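Local coordinates for protein Aln2 (Streptomyces sp. CM020, PDB 6P7L) that probably takes part in alnumycin biosynthesis as a noncanonical member of the NTF2-like superfamily with a SnoaL-like domain, though its exact role is not established, at residues A[38-43]-A[106-111]; A[45-50]-A[61-66]; A[91-96]-A[122-127]. All coordinates share one frame; numbering follows the deposited sequence.

Contact 1. Residues A[38-43]-A[106-111]; sequences VEVTQF and MTVEEA
V40 overlaps two residues of the strand with its two methyls: CG1 meets the sulfur SD of M106 at 3.9 Å, and CG2 meets CG1 of V108 at 4.2 Å. In M106, CG anti to the backbone N (chi1 -177°) and an extended chi2 carry SD out to V40, which meets the outer side of the sulfur; the bend at chi3 (-65°) turns CE away from the valine. V108, two residues further on, turns the same way and is also covered by L36 and Y37 of the same helix. L152 of strand 151-161 lies on V40 as well, so the valine touches two strands that are not neighbours in the sheet. This is helix-on-sheet packing in the NTF2-like fold: helix 34-52 lies against the curved sheet and here meets 98-110, one of the two outermost strands of the sheet within this chain. That strand pairs on one side with strand 116-127, through T107 with S119 and E109 with S117. Its other rim carries M106 O and V108 N, and both are taken by the Q42 amide of the third subunit, which accepts from V108 N and donates to M106 O much as a neighbouring strand would. This chain's own Q42 does the same to the second subunit. Its amide is steadied from within the helix by T41, since Q42 NE2 donates to T41 OG1 at 3.0 Å, nearly straight at 170° and in the plane of the amide. T41 OG1 in turn donates to V38 O at 2.9 Å, a carbonyl that also accepts from Q42 N.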
ATOM      1  N   VAL A  38       5.094 -12.828   4.715  1.00 12.53           N
ATOM      2  CA  VAL A  38       5.798 -11.862   5.543  1.00 14.62           C
ATOM      3  C   VAL A  38       7.221 -11.675   5.028  1.00 19.09           C
ATOM      4  O   VAL A  38       7.713 -10.546   4.935  1.00 15.99           O
ATOM      5  CB  VAL A  38       5.771 -12.304   7.011  1.00 15.18           C
ATOM      6  CG1 VAL A  38       6.705 -11.472   7.878  1.00 18.52           C
ATOM      7  CG2 VAL A  38       4.342 -12.208   7.556  1.00 19.84           C
ATOM      8  N   GLU A  39       7.893 -12.777   4.677  1.00 12.54           N
ATOM      9  CA  GLU A  39       9.267 -12.712   4.184  1.00 10.78           C
ATOM     10  C   GLU A  39       9.364 -11.858   2.922  1.00 15.05           C
ATOM     11  O   GLU A  39      10.317 -11.076   2.757  1.00 13.48           O
ATOM     12  CB  GLU A  39       9.780 -14.114   3.906  1.00 11.66           C
ATOM     13  CG  GLU A  39      11.261 -14.147   3.615  1.00 16.89           C
ATOM     14  CD  GLU A  39      11.788 -15.522   3.346  1.00 25.83           C
ATOM     15  OE1 GLU A  39      10.984 -16.473   3.115  1.00 22.68           O
ATOM     16  OE2 GLU A  39      13.033 -15.645   3.389  1.00 24.95           O
ATOM     17  N   VAL A  40       8.389 -12.013   2.017  1.00 14.93           N
ATOM     18  CA  VAL A  40       8.338 -11.228   0.790  1.00 10.87           C
ATOM     19  C   VAL A  40       8.123  -9.746   1.094  1.00 14.53           C
ATOM     20  O   VAL A  40       8.799  -8.883   0.520  1.00 14.09           O
ATOM     21  CB  VAL A  40       7.247 -11.784  -0.150  1.00 11.23           C
ATOM     22  CG1 VAL A  40       6.985 -10.839  -1.325  1.00 14.35           C
ATOM     23  CG2 VAL A  40       7.631 -13.159  -0.671  1.00 14.38           C
ATOM     24  N   THR A  41       7.203  -9.417   2.005  1.00 11.34           N
ATOM     25  CA  THR A  41       6.990  -7.996   2.295  1.00 13.60           C
ATOM     26  C   THR A  41       8.256  -7.356   2.840  1.00  9.98           C
ATOM     27  O   THR A  41       8.542  -6.182   2.560  1.00 13.68           O
ATOM     28  CB  THR A  41       5.857  -7.743   3.295  1.00 13.91           C
ATOM     29  OG1 THR A  41       6.233  -8.129   4.634  1.00 17.74           O
ATOM     30  CG2 THR A  41       4.558  -8.442   2.881  1.00 15.94           C
ATOM     31  N   GLN A  42       9.004  -8.099   3.645  1.00 12.46           N
ATOM     32  CA  GLN A  42      10.210  -7.547   4.269  1.00 12.98           C
ATOM     33  C   GLN A  42      11.332  -7.427   3.247  1.00 16.17           C
ATOM     34  O   GLN A  42      12.113  -6.471   3.282  1.00 13.74           O
ATOM     35  CB  GLN A  42      10.638  -8.409   5.462  1.00 15.62           C
ATOM     36  CG  GLN A  42       9.579  -8.450   6.561  1.00 20.65           C
ATOM     37  CD  GLN A  42       9.200  -7.057   7.011  1.00 16.61           C
ATOM     38  OE1 GLN A  42       9.974  -6.374   7.689  1.00 16.53           O
ATOM     39  NE2 GLN A  42       8.052  -6.582   6.520  1.00 15.85           N
ATOM     40  N   PHE A  43      11.448  -8.407   2.343  1.00 14.89           N
ATOM     41  CA  PHE A  43      12.422  -8.302   1.262  1.00 13.26           C
ATOM     42  C   PHE A  43      12.209  -7.028   0.450  1.00 15.14           C
ATOM     43  O   PHE A  43      13.146  -6.269   0.194  1.00 13.48           O
ATOM     44  CB  PHE A  43      12.319  -9.523   0.355  1.00 12.68           C
ATOM     45  CG  PHE A  43      13.201  -9.436  -0.869  1.00 12.87           C
ATOM     46  CD1 PHE A  43      14.547  -9.735  -0.808  1.00 21.96           C
ATOM     47  CD2 PHE A  43      12.650  -9.058  -2.088  1.00 12.86           C
ATOM     48  CE1 PHE A  43      15.328  -9.663  -1.946  1.00 23.70           C
ATOM     49  CE2 PHE A  43      13.422  -8.961  -3.203  1.00 16.44           C
ATOM     50  CZ  PHE A  43      14.769  -9.263  -3.134  1.00 20.20           C
ATOM     51  N   MET A 106      -0.359  -7.073  -4.460  1.00 10.52           N
ATOM     52  CA  MET A 106       0.686  -8.042  -4.773  1.00 10.92           C
ATOM     53  C   MET A 106       0.204  -9.480  -4.603  1.00 13.05           C
ATOM     54  O   MET A 106      -0.204  -9.872  -3.504  1.00 12.36           O
ATOM     55  CB  MET A 106       1.905  -7.821  -3.883  1.00 13.80           C
ATOM     56  CG  MET A 106       3.027  -8.735  -4.209  1.00 15.87           C
ATOM     57  SD  MET A 106       4.401  -8.481  -3.065  1.00 27.59           S
ATOM     58  CE  MET A 106       4.862  -6.785  -3.490  1.00 37.31           C
ATOM     59  N   THR A 107       0.267 -10.260  -5.694  1.00 14.40           N
ATOM     60  CA  THR A 107       0.071 -11.704  -5.656  1.00 15.55           C
ATOM     61  C   THR A 107       1.419 -12.360  -5.368  1.00 13.94           C
ATOM     62  O   THR A 107       2.485 -11.884  -5.800  1.00 13.85           O
ATOM     63  CB  THR A 107      -0.513 -12.277  -6.960  1.00 18.64           C
ATOM     64  OG1 THR A 107       0.380 -12.007  -8.046  1.00 20.25           O
ATOM     65  CG2 THR A 107      -1.916 -11.696  -7.248  1.00 21.41           C
ATOM     66  N   VAL A 108       1.365 -13.474  -4.655  1.00 14.92           N
ATOM     67  CA  VAL A 108       2.558 -14.234  -4.287  1.00 15.00           C
ATOM     68  C   VAL A 108       2.266 -15.719  -4.491  1.00 16.69           C
ATOM     69  O   VAL A 108       1.292 -16.231  -3.933  1.00 18.20           O
ATOM     70  CB  VAL A 108       2.978 -13.975  -2.816  1.00 15.01           C
ATOM     71  CG1 VAL A 108       4.186 -14.857  -2.483  1.00 15.63           C
ATOM     72  CG2 VAL A 108       3.270 -12.518  -2.582  1.00 16.11           C
ATOM     73  N   GLU A 109       3.117 -16.421  -5.250  1.00 16.91           N
ATOM     74  CA  GLU A 109       2.952 -17.853  -5.481  1.00 18.66           C
ATOM     75  C   GLU A 109       4.302 -18.512  -5.274  1.00 18.33           C
ATOM     76  O   GLU A 109       5.299 -18.006  -5.789  1.00 17.43           O
ATOM     77  CB  GLU A 109       2.449 -18.123  -6.918  1.00 21.79           C
ATOM     78  N   GLU A 110       4.318 -19.639  -4.558  1.00 19.55           N
ATOM     79  CA  GLU A 110       5.539 -20.409  -4.326  1.00 19.58           C
ATOM     80  C   GLU A 110       5.483 -21.708  -5.110  1.00 21.02           C
ATOM     81  O   GLU A 110       4.524 -22.478  -4.976  1.00 22.92           O
ATOM     82  CB  GLU A 110       5.743 -20.717  -2.837  1.00 20.38           C
ATOM     83  CG  GLU A 110       7.154 -21.244  -2.507  1.00 20.46           C
ATOM     84  CD  GLU A 110       7.360 -21.611  -1.033  1.00 29.79           C
ATOM     85  OE1 GLU A 110       8.503 -21.969  -0.691  1.00 35.77           O
ATOM     86  OE2 GLU A 110       6.401 -21.569  -0.226  1.00 28.26           O
ATOM     87  N   ALA A 111       6.515 -21.967  -5.894  1.00 20.68           N
ATOM     88  CA  ALA A 111       6.600 -23.227  -6.617  1.00 22.49           C
ATOM     89  C   ALA A 111       7.152 -24.322  -5.711  1.00 22.80           C
ATOM     90  O   ALA A 111       7.729 -24.062  -4.659  1.00 22.11           O
ATOM     91  CB  ALA A 111       7.464 -23.046  -7.860  1.00 24.13           C
TER

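Contact 2. Residues A[45-50]-A[61-66]; sequences ARQMHR and ATFVAG
Q47 NE2 is held by two hydroxyls, T62 OG1 and S154 OG of strand 151-161. The bond across this contact, from Q47 NE2 to T62 OG1, is 2.9 Å long and practically straight (178°), with the acceptor in the plane of the amide. Helix 34-52 reaches the chain just beyond helix 56-60 because Q47 is fully stretched: its CG lies anti to the backbone N (chi1 -169°) and the chain stays extended beyond it. T62 OG1 also donates to F59 O. The T62 methyl points elsewhere, with CG2 3.8 Å from NH1 of R50, an arginine whose NH1 bonds G58 O. F63 adds its ring beside the amide: CE1 comes within 3.7 Å of Q47 NE2, the two planes being only 12° apart, although the approach is oblique. F59 meets that ring edge-to-face. Backbone bonds from T62 and V64 to S154 attach this segment to the sheet of the NTF2-like fold. At the other end of the Q47 amide, OE1 accepts from R157 NH2, and a glycerol, probably from the crystallisation liquor, lies about 6 Å from the side chain. The T62 and R157 bonds together favour one orientation of the Q47 amide, and a buried polar group is satisfied inside the protein.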
ATOM      1  N   ALA A  45      10.426  -4.256   1.180  1.00 12.93           N
ATOM      2  CA  ALA A  45      10.588  -3.033   1.951  1.00 11.84           C
ATOM      3  C   ALA A  45      12.066  -2.663   2.021  1.00 13.35           C
ATOM      4  O   ALA A  45      12.454  -1.510   1.763  1.00 11.84           O
ATOM      5  CB  ALA A  45       9.997  -3.212   3.361  1.00 13.14           C
ATOM      6  N   ARG A  46      12.910  -3.646   2.353  1.00 13.42           N
ATOM      7  CA  ARG A  46      14.342  -3.370   2.460  1.00 15.85           C
ATOM      8  C   ARG A  46      14.935  -3.075   1.089  1.00 13.92           C
ATOM      9  O   ARG A  46      15.788  -2.182   0.943  1.00 15.26           O
ATOM     10  CB  ARG A  46      15.031  -4.551   3.136  1.00 15.18           C
ATOM     11  CG  ARG A  46      14.577  -4.693   4.649  1.00 16.74           C
ATOM     12  CD  ARG A  46      15.345  -5.650   5.480  1.00 35.33           C
ATOM     13  NE  ARG A  46      15.274  -5.233   6.891  1.00 55.93           N
ATOM     14  CZ  ARG A  46      14.301  -5.578   7.729  1.00 56.95           C
ATOM     15  NH1 ARG A  46      13.313  -6.364   7.321  1.00 58.34           N
ATOM     16  NH2 ARG A  46      14.315  -5.155   8.985  1.00 38.63           N
ATOM     17  N   GLN A  47      14.488  -3.790   0.060  1.00 12.83           N
ATOM     18  CA  GLN A  47      15.046  -3.554  -1.269  1.00 17.35           C
ATOM     19  C   GLN A  47      14.759  -2.130  -1.743  1.00 16.31           C
ATOM     20  O   GLN A  47      15.639  -1.460  -2.314  1.00 13.90           O
ATOM     21  CB  GLN A  47      14.475  -4.556  -2.260  1.00 17.91           C
ATOM     22  CG  GLN A  47      15.176  -4.576  -3.626  1.00 12.38           C
ATOM     23  CD  GLN A  47      14.466  -5.470  -4.608  1.00 14.78           C
ATOM     24  OE1 GLN A  47      13.266  -5.272  -4.880  1.00 14.77           O
ATOM     25  NE2 GLN A  47      15.173  -6.476  -5.126  1.00 13.99           N
ATOM     26  N   MET A  48      13.518  -1.662  -1.551  1.00 13.51           N
ATOM     27  CA  MET A  48      13.163  -0.328  -2.036  1.00 11.69           C
ATOM     28  C   MET A  48      13.747   0.749  -1.114  1.00 15.57           C
ATOM     29  O   MET A  48      14.121   1.836  -1.588  1.00 13.16           O
ATOM     30  CB  MET A  48      11.647  -0.144  -2.156  1.00 13.45           C
ATOM     31  CG  MET A  48      10.984  -0.875  -3.313  1.00 21.45           C
ATOM     32  SD  MET A  48      11.727  -0.474  -4.927  1.00 26.64           S
ATOM     33  CE  MET A  48      12.760  -1.858  -5.005  1.00 12.08           C
ATOM     34  N   HIS A  49      13.859   0.474   0.194  1.00 13.56           N
ATOM     35  CA  HIS A  49      14.527   1.454   1.053  1.00 11.29           C
ATOM     36  C   HIS A  49      15.931   1.728   0.544  1.00 13.75           C
ATOM     37  O   HIS A  49      16.368   2.888   0.499  1.00 16.33           O
ATOM     38  CB  HIS A  49      14.601   1.008   2.509  1.00 12.79           C
ATOM     39  CG  HIS A  49      13.282   1.046   3.234  1.00 15.76           C
ATOM     40  ND1 HIS A  49      13.176   0.806   4.588  1.00 15.65           N
ATOM     41  CD2 HIS A  49      12.027   1.281   2.795  1.00 12.58           C
ATOM     42  CE1 HIS A  49      11.910   0.910   4.957  1.00 19.14           C
ATOM     43  NE2 HIS A  49      11.185   1.172   3.880  1.00 15.62           N
ATOM     44  N   ARG A  50      16.635   0.675   0.126  1.00 13.44           N
ATOM     45  CA  ARG A  50      18.002   0.843  -0.350  1.00 13.17           C
ATOM     46  C   ARG A  50      18.009   1.632  -1.647  1.00 16.18           C
ATOM     47  O   ARG A  50      18.799   2.572  -1.816  1.00 20.03           O
ATOM     48  CB  ARG A  50      18.674  -0.513  -0.554  1.00 16.79           C
ATOM     49  CG  ARG A  50      18.872  -1.353   0.701  1.00 17.18           C
ATOM     50  CD  ARG A  50      19.588  -2.641   0.383  1.00 20.57           C
ATOM     51  NE  ARG A  50      19.684  -3.548   1.531  1.00 27.33           N
ATOM     52  CZ  ARG A  50      20.375  -4.686   1.540  1.00 81.14           C
ATOM     53  NH1 ARG A  50      21.068  -5.056   0.473  1.00111.36           N
ATOM     54  NH2 ARG A  50      20.369  -5.458   2.617  1.00101.33           N
ATOM     55  N   ALA A  61      22.806  -5.772  -4.830  1.00 16.65           N
ATOM     56  CA  ALA A  61      23.261  -6.977  -4.137  1.00 15.43           C
ATOM     57  C   ALA A  61      22.111  -7.899  -3.771  1.00 16.52           C
ATOM     58  O   ALA A  61      22.345  -9.074  -3.434  1.00 19.07           O
ATOM     59  CB  ALA A  61      24.038  -6.579  -2.874  1.00 17.72           C
ATOM     60  N   THR A  62      20.878  -7.399  -3.823  1.00 12.76           N
ATOM     61  CA  THR A  62      19.748  -8.276  -3.579  1.00 11.02           C
ATOM     62  C   THR A  62      19.445  -9.166  -4.778  1.00 14.20           C
ATOM     63  O   THR A  62      18.641 -10.104  -4.645  1.00 16.44           O
ATOM     64  CB  THR A  62      18.462  -7.504  -3.229  1.00 15.11           C
ATOM     65  OG1 THR A  62      17.972  -6.772  -4.367  1.00 14.82           O
ATOM     66  CG2 THR A  62      18.651  -6.588  -2.020  1.00 17.79           C
ATOM     67  N   PHE A  63      20.093  -8.916  -5.928  1.00 15.79           N
ATOM     68  CA  PHE A  63      19.895  -9.727  -7.123  1.00 14.08           C
ATOM     69  C   PHE A  63      20.954 -10.826  -7.202  1.00 17.14           C
ATOM     70  O   PHE A  63      22.091 -10.652  -6.763  1.00 17.65           O
ATOM     71  CB  PHE A  63      19.964  -8.860  -8.402  1.00 13.28           C
ATOM     72  CG  PHE A  63      18.757  -8.003  -8.609  1.00 13.26           C
ATOM     73  CD1 PHE A  63      18.596  -6.826  -7.886  1.00 16.64           C
ATOM     74  CD2 PHE A  63      17.785  -8.358  -9.524  1.00 14.77           C
ATOM     75  CE1 PHE A  63      17.472  -6.060  -8.045  1.00 16.97           C
ATOM     76  CE2 PHE A  63      16.650  -7.569  -9.685  1.00 16.01           C
ATOM     77  CZ  PHE A  63      16.507  -6.445  -8.928  1.00 14.43           C
ATOM     78  N   VAL A  64      20.561 -11.984  -7.744  1.00 15.14           N
ATOM     79  CA  VAL A  64      21.507 -13.083  -7.930  1.00 15.89           C
ATOM     80  C   VAL A  64      22.341 -12.886  -9.190  1.00 18.68           C
ATOM     81  O   VAL A  64      22.017 -12.105 -10.082  1.00 18.41           O
ATOM     82  CB  VAL A  64      20.791 -14.444  -7.955  1.00 20.05           C
ATOM     83  CG1 VAL A  64      20.017 -14.641  -6.677  1.00 28.15           C
ATOM     84  CG2 VAL A  64      19.922 -14.575  -9.198  1.00 17.00           C
ATOM     85  N   ALA A  65      23.437 -13.639  -9.267  1.00 19.26           N
ATOM     86  CA  ALA A  65      24.243 -13.644 -10.479  1.00 22.42           C
ATOM     87  C   ALA A  65      23.370 -14.020 -11.675  1.00 25.81           C
ATOM     88  O   ALA A  65      22.516 -14.904 -11.587  1.00 23.43           O
ATOM     89  CB  ALA A  65      25.402 -14.625 -10.358  1.00 28.06           C
ATOM     90  N   GLY A  66      23.568 -13.334 -12.790  1.00 24.76           N
ATOM     91  CA  GLY A  66      22.754 -13.599 -13.968  1.00 23.40           C
ATOM     92  C   GLY A  66      21.298 -13.182 -13.892  1.00 27.92           C
ATOM     93  O   GLY A  66      20.541 -13.504 -14.815  1.00 21.31           O
TER

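Contact 3. Residues A[91-96]-A[122-127]; sequences AGRFDG and ATVTVT
F94 sets its CD1 and CE1 atoms against two strand valines. F94 CD1 lies 3.8 Å from V126 CG2, and F94 CE1 lies 3.9 Å from that same methyl and 4.1 Å from V124 CG1. The approach is oblique and apolar, F94 crossing both valines at about a right angle. With CG beside the backbone N and anti to the carbonyl carbon (chi1 -55°), the ring comes nearer the strand although CB does not point at it. R93 adds a looser contact, NH2 to V124 CG2 at 4.4 Å, and backs the ring: F94 CZ lies 3.3 Å above the guanidinium plane, over its centre, while R93 CG lies over one face of the ring, toward its rim. Salt-bridged from NH2 to E136 OE1 on strand 133-148, the arginine also bonds A90 O through NH1. Behind both, F94 N donates to A91 O at 3.0 Å within the 3-10 turn. A glycerol, probably from the crystallisation liquor, lies about 5 Å from the V124 side chain and may mark a pocket. The arrangement packs the connection from helix 80-90 to strand 98-110 onto strand 116-127 of the curved sheet of the NTF2-like fold.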
ATOM      1  N   ALA A  91      18.230   6.945 -11.776  1.00 20.28           N
ATOM      2  CA  ALA A  91      17.959   7.872 -10.682  1.00 30.44           C
ATOM      3  C   ALA A  91      18.280   9.303 -11.076  1.00 32.80           C
ATOM      4  O   ALA A  91      17.838  10.242 -10.416  1.00 17.64           O
ATOM      5  CB  ALA A  91      18.736   7.461  -9.433  1.00 35.37           C
ATOM      6  N   GLY A  92      19.065   9.504 -12.120  1.00 25.46           N
ATOM      7  CA  GLY A  92      19.325  10.860 -12.549  1.00 23.63           C
ATOM      8  C   GLY A  92      18.057  11.638 -12.849  1.00 25.40           C
ATOM      9  O   GLY A  92      18.034  12.860 -12.731  1.00 27.04           O
ATOM     10  N   ARG A  93      16.983  10.943 -13.225  1.00 21.46           N
ATOM     11  CA  ARG A  93      15.734  11.614 -13.571  1.00 22.15           C
ATOM     12  C   ARG A  93      15.127  12.356 -12.391  1.00 31.75           C
ATOM     13  O   ARG A  93      14.256  13.199 -12.603  1.00 28.00           O
ATOM     14  CB  ARG A  93      14.740  10.612 -14.148  1.00 24.31           C
ATOM     15  CG  ARG A  93      13.965   9.788 -13.161  1.00 19.22           C
ATOM     16  CD  ARG A  93      13.167   8.777 -13.909  1.00 24.00           C
ATOM     17  NE  ARG A  93      12.281   7.931 -13.113  1.00 26.24           N
ATOM     18  CZ  ARG A  93      12.651   6.821 -12.482  1.00 32.94           C
ATOM     19  NH1 ARG A  93      13.912   6.418 -12.502  1.00 23.07           N
ATOM     20  NH2 ARG A  93      11.753   6.108 -11.816  1.00 35.27           N
ATOM     21  N   PHE A  94      15.543  12.049 -11.160  1.00 22.83           N
ATOM     22  CA  PHE A  94      14.966  12.693  -9.981  1.00 27.39           C
ATOM     23  C   PHE A  94      15.597  14.042  -9.647  1.00 33.46           C
ATOM     24  O   PHE A  94      15.019  14.792  -8.852  1.00 32.06           O
ATOM     25  CB  PHE A  94      15.080  11.763  -8.765  1.00 19.90           C
ATOM     26  CG  PHE A  94      14.485  10.399  -8.975  1.00 17.51           C
ATOM     27  CD1 PHE A  94      13.203  10.253  -9.469  1.00 16.34           C
ATOM     28  CD2 PHE A  94      15.202   9.242  -8.651  1.00 19.03           C
ATOM     29  CE1 PHE A  94      12.653   8.988  -9.652  1.00 16.85           C
ATOM     30  CE2 PHE A  94      14.659   7.984  -8.841  1.00 18.80           C
ATOM     31  CZ  PHE A  94      13.378   7.850  -9.341  1.00 19.84           C
ATOM     32  N   ASP A  95      16.786  14.344 -10.171  1.00 59.76           N
ATOM     33  CA  ASP A  95      17.351  15.699 -10.121  1.00 76.80           C
ATOM     34  C   ASP A  95      17.526  16.232  -8.697  1.00 45.92           C
ATOM     35  O   ASP A  95      17.347  17.426  -8.432  1.00 39.98           O
ATOM     36  CB  ASP A  95      16.496  16.663 -10.947  1.00103.38           C
ATOM     37  N   GLY A  96      17.918  15.361  -7.780  1.00 34.94           N
ATOM     38  CA  GLY A  96      18.115  15.747  -6.396  1.00 40.70           C
ATOM     39  C   GLY A  96      16.874  15.685  -5.520  1.00 31.42           C
ATOM     40  O   GLY A  96      16.982  15.806  -4.297  1.00 30.26           O
ATOM     41  N   ALA A 122       3.034  -0.825  -9.094  1.00 12.73           N
ATOM     42  CA  ALA A 122       4.053   0.058  -8.554  1.00 12.66           C
ATOM     43  C   ALA A 122       3.944   1.448  -9.152  1.00 13.16           C
ATOM     44  O   ALA A 122       3.569   1.629 -10.310  1.00 16.65           O
ATOM     45  CB  ALA A 122       5.475  -0.482  -8.783  1.00 15.02           C
ATOM     46  N   THR A 123       4.297   2.431  -8.324  1.00 11.46           N
ATOM     47  CA  THR A 123       4.518   3.782  -8.800  1.00 12.42           C
ATOM     48  C   THR A 123       5.624   4.400  -7.964  1.00 16.36           C
ATOM     49  O   THR A 123       6.093   3.817  -6.984  1.00 14.72           O
ATOM     50  CB  THR A 123       3.242   4.619  -8.761  1.00 15.59           C
ATOM     51  OG1 THR A 123       3.505   5.896  -9.376  1.00 22.02           O
ATOM     52  CG2 THR A 123       2.773   4.808  -7.365  1.00 19.07           C
ATOM     53  N   VAL A 124       6.080   5.554  -8.415  1.00 14.38           N
ATOM     54  CA  VAL A 124       7.107   6.330  -7.732  1.00 12.55           C
ATOM     55  C   VAL A 124       6.563   7.733  -7.537  1.00 12.44           C
ATOM     56  O   VAL A 124       6.102   8.371  -8.500  1.00 15.07           O
ATOM     57  CB  VAL A 124       8.425   6.348  -8.517  1.00 16.96           C
ATOM     58  CG1 VAL A 124       9.443   7.201  -7.814  1.00 18.77           C
ATOM     59  CG2 VAL A 124       8.933   4.929  -8.655  1.00 18.37           C
ATOM     60  N   THR A 125       6.609   8.201  -6.287  1.00 13.08           N
ATOM     61  CA  THR A 125       6.405   9.614  -6.010  1.00 12.02           C
ATOM     62  C   THR A 125       7.770  10.288  -5.949  1.00 13.62           C
ATOM     63  O   THR A 125       8.754   9.695  -5.501  1.00 12.36           O
ATOM     64  CB  THR A 125       5.633   9.861  -4.709  1.00 15.33           C
ATOM     65  OG1 THR A 125       6.297   9.257  -3.613  1.00 17.43           O
ATOM     66  CG2 THR A 125       4.188   9.280  -4.781  1.00 20.95           C
ATOM     67  N   VAL A 126       7.824  11.543  -6.383  1.00 13.87           N
ATOM     68  CA  VAL A 126       9.065  12.311  -6.339  1.00 13.40           C
ATOM     69  C   VAL A 126       8.800  13.631  -5.634  1.00 14.58           C
ATOM     70  O   VAL A 126       8.087  14.489  -6.165  1.00 15.08           O
ATOM     71  CB  VAL A 126       9.645  12.555  -7.733  1.00 11.92           C
ATOM     72  CG1 VAL A 126      11.019  13.174  -7.599  1.00 18.06           C
ATOM     73  CG2 VAL A 126       9.701  11.235  -8.527  1.00 16.72           C
ATOM     74  N   THR A 127       9.412  13.811  -4.468  1.00 12.35           N
ATOM     75  CA  THR A 127       9.169  14.960  -3.609  1.00 12.02           C
ATOM     76  C   THR A 127      10.367  15.891  -3.659  1.00 13.53           C
ATOM     77  O   THR A 127      11.490  15.485  -3.355  1.00 16.98           O
ATOM     78  CB  THR A 127       8.902  14.504  -2.176  1.00 16.62           C
ATOM     79  OG1 THR A 127       7.690  13.752  -2.145  1.00 17.00           O
ATOM     80  CG2 THR A 127       8.733  15.688  -1.246  1.00 16.82           C
TER

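Contacts 1 and 2 both use helix 34-52 and lie side by side, meeting where F43 CE1 packs 4.0 Å from T62 CB. Contact 2 is the more central, its middle about 8 Å from the chain centre against about 13 Å for contact 1, yet it is the polar one, bonded through an amide and hydroxyls. Contact 1 is buried and apolar within the chain, with the Q42 amide and the rim of the strand bonded to neighbouring subunits. Contact 3, on the opposite side of the chain's centre from contact 1, is partly exposed and rests a loop rather than a helix on the sheet. Contacts 1 and 3 share that sheet through adjacent strands 98-110 and 116-127.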